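Local coordinates for protein taurocyamine kinase (Schistosoma mansoni, PDB 4WOD) that catalyses the reversible transfer of phosphate between ATP and taurocyamine, in a chain built from two fused phosphagen kinase repeats and crystallised here with arginine, at residues Leu145-Ser150 / Ile219-Ile225; Tyr165-Gly169 / Trp201-Ile207. The protein carries 4 engineered substitutions. One frame throughout, in Å; residues are numbered along the deposited sequence.

Both contacts belong to the catalytic half of the first repeat, at the end of the antiparallel sheet whose edge strand is 162-166. Contact 2 joins this outermost strand to strand 206-210, and contact 1 sets helix 139-154 on the turn that leads from strand 215-219 into strand 225-232. Their centres lie about 10 Å apart. Two probable hydrogen bonds tie them directly: Ile219 N to Gly206 O and Asn220 ND2 to Gly204 O, each 2.8 Å. Contact 1 reaches the pocket of the bound arginine through Glu222, at the far side of its turn from the helix, whereas contact 2 stands back, the side chain of Trp201 about 14 Å from that ligand.

Contact 1 of 2, residues Leu145-Ser150 / Ile219-Ile225; sequences LENKIS and INEEDHI. With ARG (arginine), chain B.
Helix 139-154 lies against the turn between strands 215-219 and 225-232, with Glu146 CA 6.5 Å from Ile219 CA and Leu145 CA 7.9 Å from His224 CA. This is the helix-on-sheet packing of the phosphagen kinase catalytic domain; the turn connects the two strands of a beta hairpin, with a backbone bond from Asn220 N to His224 O at its base. Leu145 carries its CG anti to the backbone N (chi1 178°), and chi2 of 56° then sets CD2 over the centre of the His224 imidazole, a CH-pi contact 3.4 Å from the ring centroid. Hydrogen bonds at both ring nitrogens, from Val128 N to ND1 and from NE2 to Gly132 O, fix the rotation of the ring. Asn220 OD1 touches Leu145 CD2 at 3.5 Å, while its ND2 bonds to Gly204 O. One turn along the helix, Ile149 splits its branches: CG2 presses tightly on Ile219 CD1 at 3.5 Å, and CD1 reaches Ile225 CG1 at 3.6 Å. Glu146 crosses Ile219 CG2 with its CB and CG, while its carboxylate goes on to Tyr164 OH. No hydrogen bond joins 145-150 to 219-225; they meet by van der Waals and CH-pi contact. Beyond the turn the extended Glu222 enters the pocket of the bound arginine, whose NH1 donates to OE1 (2.5 Å, a doubtfully short length) and whose NH2 bonds weakly to OE2.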
loop_
_atom_site.group_PDB
_atom_site.type_symbol
_atom_site.label_atom_id
_atom_site.label_comp_id
_atom_site.label_asym_id
_atom_site.label_seq_id
_atom_site.Cartn_x
_atom_site.Cartn_y
_atom_site.Cartn_z
ATOM N N LEU A 145 0.869 -36.233 24.363
ATOM C CA LEU A 145 0.130 -34.982 24.213
ATOM C C LEU A 145 -1.139 -35.204 23.386
ATOM O O LEU A 145 -2.232 -34.744 23.758
ATOM C CB LEU A 145 1.031 -33.908 23.572
ATOM C CG LEU A 145 0.432 -32.531 23.280
ATOM C CD1 LEU A 145 -0.163 -31.913 24.556
ATOM C CD2 LEU A 145 1.494 -31.617 22.647
ATOM N N GLU A 146 -0.999 -35.936 22.285
ATOM C CA GLU A 146 -2.148 -36.287 21.450
ATOM C C GLU A 146 -3.210 -37.031 22.266
ATOM O O GLU A 146 -4.394 -36.687 22.198
ATOM C CB GLU A 146 -1.721 -37.133 20.244
ATOM C CG GLU A 146 -2.880 -37.500 19.322
ATOM C CD GLU A 146 -2.587 -38.701 18.427
ATOM O OE1 GLU A 146 -1.538 -39.358 18.613
ATOM O OE2 GLU A 146 -3.397 -38.970 17.510
ATOM N N ASN A 147 -2.778 -38.026 23.046
ATOM C CA ASN A 147 -3.699 -38.806 23.877
ATOM C C ASN A 147 -4.424 -37.922 24.889
ATOM O O ASN A 147 -5.643 -38.026 25.058
ATOM C CB ASN A 147 -2.965 -39.926 24.631
ATOM C CG ASN A 147 -2.444 -41.033 23.712
ATOM O OD1 ASN A 147 -2.915 -41.214 22.595
ATOM N ND2 ASN A 147 -1.451 -41.765 24.188
ATOM N N LYS A 148 -3.659 -37.070 25.565
ATOM C CA LYS A 148 -4.200 -36.112 26.516
ATOM C C LYS A 148 -5.272 -35.253 25.848
ATOM O O LYS A 148 -6.374 -35.055 26.387
ATOM C CB LYS A 148 -3.072 -35.235 27.067
ATOM C CG LYS A 148 -3.407 -34.442 28.325
ATOM C CD LYS A 148 -2.261 -33.454 28.636
ATOM C CE LYS A 148 -2.171 -33.138 30.110
ATOM N NZ LYS A 148 -1.505 -34.244 30.872
ATOM N N ILE A 149 -4.963 -34.774 24.645
ATOM C CA ILE A 149 -5.910 -33.917 23.935
ATOM C C ILE A 149 -7.134 -34.677 23.397
ATOM O O ILE A 149 -8.277 -34.196 23.534
ATOM C CB ILE A 149 -5.210 -33.166 22.774
ATOM C CG1 ILE A 149 -4.194 -32.176 23.355
ATOM C CG2 ILE A 149 -6.235 -32.394 21.968
ATOM C CD1 ILE A 149 -3.220 -31.561 22.342
ATOM N N SER A 150 -6.930 -35.846 22.783
ATOM C CA SER A 150 -8.090 -36.579 22.248
ATOM C C SER A 150 -9.017 -37.013 23.376
ATOM O O SER A 150 -10.229 -37.107 23.188
ATOM C CB SER A 150 -7.669 -37.796 21.426
ATOM O OG SER A 150 -6.950 -38.713 22.226
ATOM N N ILE A 219 -4.792 -31.552 15.891
ATOM C CA ILE A 219 -3.890 -31.902 16.970
ATOM C C ILE A 219 -2.465 -32.041 16.446
ATOM O O ILE A 219 -2.197 -32.874 15.577
ATOM C CB ILE A 219 -4.315 -33.211 17.657
ATOM C CG1 ILE A 219 -5.758 -33.094 18.165
ATOM C CG2 ILE A 219 -3.349 -33.556 18.798
ATOM C CD1 ILE A 219 -6.175 -34.247 19.041
ATOM N N ASN A 220 -1.575 -31.195 16.965
ATOM C CA ASN A 220 -0.133 -31.227 16.680
ATOM C C ASN A 220 0.226 -30.953 15.233
ATOM O O ASN A 220 1.283 -31.384 14.742
ATOM C CB ASN A 220 0.455 -32.559 17.145
ATOM C CG ASN A 220 0.684 -32.577 18.642
ATOM O OD1 ASN A 220 0.928 -31.526 19.229
ATOM N ND2 ASN A 220 0.600 -33.761 19.273
ATOM N N GLU A 221 -0.630 -30.196 14.552
ATOM C CA GLU A 221 -0.314 -29.771 13.192
ATOM C C GLU A 221 0.822 -28.741 13.212
ATOM O O GLU A 221 1.688 -28.734 12.338
ATOM C CB GLU A 221 -1.554 -29.196 12.497
ATOM C CG GLU A 221 -1.282 -28.683 11.080
ATOM C CD GLU A 221 -0.973 -27.197 11.021
ATOM O OE1 GLU A 221 -1.456 -26.447 11.895
ATOM O OE2 GLU A 221 -0.249 -26.783 10.090
ATOM N N GLU A 222 0.822 -27.891 14.227
ATOM C CA GLU A 222 1.822 -26.831 14.380
ATOM C C GLU A 222 1.788 -26.390 15.834
ATOM O O GLU A 222 2.761 -26.563 16.585
ATOM C CB GLU A 222 1.538 -25.646 13.452
ATOM C CG GLU A 222 2.292 -24.388 13.845
ATOM C CD GLU A 222 2.129 -23.244 12.856
ATOM O OE1 GLU A 222 1.862 -22.115 13.314
ATOM O OE2 GLU A 222 2.294 -23.463 11.632
ATOM N N ASP A 223 0.640 -25.830 16.218
ATOM C CA ASP A 223 0.308 -25.687 17.616
ATOM C C ASP A 223 -0.210 -27.004 18.158
ATOM O O ASP A 223 -0.545 -27.918 17.386
ATOM C CB ASP A 223 -0.728 -24.567 17.816
ATOM C CG ASP A 223 -0.109 -23.182 17.660
ATOM O OD1 ASP A 223 0.911 -22.912 18.326
ATOM O OD2 ASP A 223 -0.604 -22.382 16.835
ATOM N N HIS A 224 -0.243 -27.119 19.486
ATOM C CA HIS A 224 -0.712 -28.334 20.123
ATOM C C HIS A 224 -2.155 -28.580 19.681
ATOM O O HIS A 224 -2.516 -29.679 19.218
ATOM C CB HIS A 224 -0.594 -28.228 21.651
ATOM C CG HIS A 224 0.829 -28.270 22.129
ATOM N ND1 HIS A 224 1.195 -28.002 23.428
ATOM C CD2 HIS A 224 1.981 -28.537 21.465
ATOM C CE1 HIS A 224 2.505 -28.121 23.553
ATOM N NE2 HIS A 224 3.007 -28.456 22.376
ATOM N N ILE A 225 -2.956 -27.532 19.814
ATOM C CA ILE A 225 -4.357 -27.550 19.415
ATOM C C ILE A 225 -4.673 -26.342 18.552
ATOM O O ILE A 225 -4.291 -25.215 18.887
ATOM C CB ILE A 225 -5.301 -27.521 20.631
ATOM C CG1 ILE A 225 -4.735 -28.366 21.778
ATOM C CG2 ILE A 225 -6.676 -27.975 20.218
ATOM C CD1 ILE A 225 -5.461 -28.203 23.115
HETATM N N ARG B . 4.190 -13.902 9.643
HETATM C CA ARG B . 4.725 -15.236 9.633
HETATM C C ARG B . 6.019 -15.468 8.876
HETATM O O ARG B . 6.149 -15.043 7.702
HETATM C CB ARG B . 3.687 -16.215 9.224
HETATM C CG ARG B . 2.797 -16.599 10.357
HETATM C CD ARG B . 3.088 -18.026 10.650
HETATM N NE ARG B . 2.261 -18.487 11.725
HETATM C CZ ARG B . 1.581 -19.597 11.675
HETATM N NH1 ARG B . 0.852 -19.962 12.686
HETATM N NH2 ARG B . 1.617 -20.322 10.592
HETATM O OXT ARG B . 6.826 -16.069 9.601
#

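Contact 2 of 2, residues Tyr165-Gly169 / Trp201-Ile207; sequences YPLTG and WPTGRGI
Leu167, with chi1 at -98° well off a staggered position, spreads its two methyls over the segment 201-207: CD1 lies 3.6 Å from Gly206 CA and CD2 3.5 Å from Trp201 CH2. In Thr168, OG1 is anti to the carbonyl carbon (chi1 -54°), which turns the hydroxyl to Pro202 O for a weak bond of 3.3 Å. Pro202 follows a cis peptide bond; its CB sits over the rim of one face of the Trp201 indole and also meets Leu167 CB, so proline, indole and leucine pack as one apolar group. Beyond them the segments become antiparallel strands. Tyr165 and Ile207 form a hydrogen-bonded pair: Tyr165 N points almost straight down the carbonyl of Ile207 at 2.7 Å, and the return bond from Ile207 N comes to Tyr165 O from above its carbonyl plane. The same Ile207 O lies at the edge of the tyrosine ring. Gly206 has no side chain, which lets its CA approach to 3.3 Å from Tyr165 O. Arg205 O accepts two hydrogen bonds, from Leu167 N at 2.9 Å and from a water that also accepts from Thr168 N, so the leaving chain stays stitched to the type II turn Pro202-Arg205 after the strand pairing ends. In the fold, strand 162-166 is the outermost of its sheet and strand 206-210 its neighbour; Phe185 touches both Leu167 and Ile207, while helix 139-154 reaches Pro166 through Glu146 and Thr203 through Lys139.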
loop_
_atom_site.group_PDB
_atom_site.type_symbol
_atom_site.label_atom_id
_atom_site.label_comp_id
_atom_site.label_asym_id
_atom_site.label_seq_id
_atom_site.Cartn_x
_atom_site.Cartn_y
_atom_site.Cartn_z
ATOM N N TYR A 165 -9.925 -38.599 14.165
ATOM C CA TYR A 165 -9.186 -39.316 13.130
ATOM C C TYR A 165 -7.683 -39.146 13.301
ATOM O O TYR A 165 -7.134 -38.128 12.882
ATOM C CB TYR A 165 -9.576 -38.817 11.735
ATOM C CG TYR A 165 -11.059 -38.865 11.442
ATOM C CD1 TYR A 165 -11.614 -39.939 10.753
ATOM C CD2 TYR A 165 -11.902 -37.845 11.855
ATOM C CE1 TYR A 165 -12.971 -39.991 10.479
ATOM C CE2 TYR A 165 -13.265 -37.889 11.588
ATOM C CZ TYR A 165 -13.791 -38.966 10.899
ATOM O OH TYR A 165 -15.142 -39.022 10.628
ATOM N N PRO A 166 -7.005 -40.139 13.904
ATOM C CA PRO A 166 -5.541 -40.038 13.952
ATOM C C PRO A 166 -4.947 -40.180 12.555
ATOM O O PRO A 166 -5.406 -41.029 11.784
ATOM C CB PRO A 166 -5.130 -41.205 14.861
ATOM C CG PRO A 166 -6.297 -42.167 14.800
ATOM C CD PRO A 166 -7.514 -41.324 14.621
ATOM N N LEU A 167 -3.963 -39.344 12.230
ATOM C CA LEU A 167 -3.301 -39.393 10.928
ATOM C C LEU A 167 -2.669 -40.743 10.674
ATOM O O LEU A 167 -2.755 -41.295 9.566
ATOM C CB LEU A 167 -2.223 -38.309 10.823
ATOM C CG LEU A 167 -2.620 -37.019 10.105
ATOM C CD1 LEU A 167 -3.899 -36.443 10.689
ATOM C CD2 LEU A 167 -1.486 -35.991 10.139
ATOM N N THR A 168 -2.011 -41.261 11.704
ATOM C CA THR A 168 -1.353 -42.548 11.615
ATOM C C THR A 168 -2.392 -43.631 11.356
ATOM O O THR A 168 -3.391 -43.728 12.064
ATOM C CB THR A 168 -0.558 -42.862 12.901
ATOM O OG1 THR A 168 0.341 -41.779 13.177
ATOM C CG2 THR A 168 0.251 -44.102 12.714
ATOM N N GLY A 169 -2.168 -44.420 10.313
ATOM C CA GLY A 169 -3.114 -45.453 9.947
ATOM C C GLY A 169 -4.301 -45.047 9.080
ATOM O O GLY A 169 -4.961 -45.909 8.485
ATOM N N TRP A 201 6.649 -37.668 11.462
ATOM C CA TRP A 201 5.403 -37.675 10.677
ATOM C C TRP A 201 5.016 -39.117 10.336
ATOM O O TRP A 201 5.865 -39.884 9.914
ATOM C CB TRP A 201 5.580 -36.856 9.387
ATOM C CG TRP A 201 4.326 -36.701 8.585
ATOM C CD1 TRP A 201 3.917 -37.487 7.538
ATOM C CD2 TRP A 201 3.304 -35.711 8.762
ATOM N NE1 TRP A 201 2.711 -37.043 7.052
ATOM C CE2 TRP A 201 2.307 -35.959 7.784
ATOM C CE3 TRP A 201 3.132 -34.637 9.644
ATOM C CZ2 TRP A 201 1.161 -35.175 7.670
ATOM C CZ3 TRP A 201 1.990 -33.858 9.526
ATOM C CH2 TRP A 201 1.019 -34.133 8.547
ATOM N N PRO A 202 3.738 -39.489 10.490
ATOM C CA PRO A 202 2.596 -38.665 10.870
ATOM C C PRO A 202 2.160 -38.922 12.299
ATOM O O PRO A 202 1.027 -38.637 12.627
ATOM C CB PRO A 202 1.523 -39.149 9.908
ATOM C CG PRO A 202 1.770 -40.648 9.900
ATOM C CD PRO A 202 3.283 -40.835 10.078
ATOM N N THR A 203 3.043 -39.454 13.138
ATOM C CA THR A 203 2.638 -39.848 14.490
ATOM C C THR A 203 2.297 -38.660 15.397
ATOM O O THR A 203 2.813 -37.540 15.235
ATOM C CB THR A 203 3.736 -40.709 15.179
ATOM O OG1 THR A 203 4.942 -39.953 15.309
ATOM C CG2 THR A 203 4.026 -41.968 14.357
ATOM N N GLY A 204 1.434 -38.918 16.374
ATOM C CA GLY A 204 1.119 -37.902 17.362
ATOM C C GLY A 204 0.183 -36.818 16.858
ATOM O O GLY A 204 -0.020 -35.818 17.528
ATOM N N ARG A 205 -0.381 -37.025 15.673
ATOM C CA ARG A 205 -1.195 -36.017 15.003
ATOM C C ARG A 205 -2.553 -36.550 14.598
ATOM O O ARG A 205 -2.716 -37.743 14.313
ATOM C CB ARG A 205 -0.472 -35.505 13.765
ATOM C CG ARG A 205 0.858 -34.850 14.103
ATOM C CD ARG A 205 1.827 -35.011 12.973
ATOM N NE ARG A 205 2.996 -34.154 13.156
ATOM C CZ ARG A 205 4.197 -34.585 13.519
ATOM N NH1 ARG A 205 4.396 -35.877 13.749
ATOM N NH2 ARG A 205 5.196 -33.713 13.652
ATOM N N GLY A 206 -3.532 -35.656 14.556
ATOM C CA GLY A 206 -4.845 -36.047 14.099
ATOM C C GLY A 206 -5.809 -34.896 13.965
ATOM O O GLY A 206 -5.459 -33.729 14.221
ATOM N N ILE A 207 -7.027 -35.224 13.534
ATOM C CA ILE A 207 -8.079 -34.215 13.436
ATOM C C ILE A 207 -9.360 -34.707 14.078
ATOM O O ILE A 207 -9.616 -35.915 14.130
ATOM C CB ILE A 207 -8.386 -33.817 11.962
ATOM C CG1 ILE A 207 -8.994 -34.986 11.193
ATOM C CG2 ILE A 207 -7.140 -33.355 11.249
ATOM C CD1 ILE A 207 -9.564 -34.567 9.854
HETATM O O HOH W 1 -1.479 -40.223 14.518
#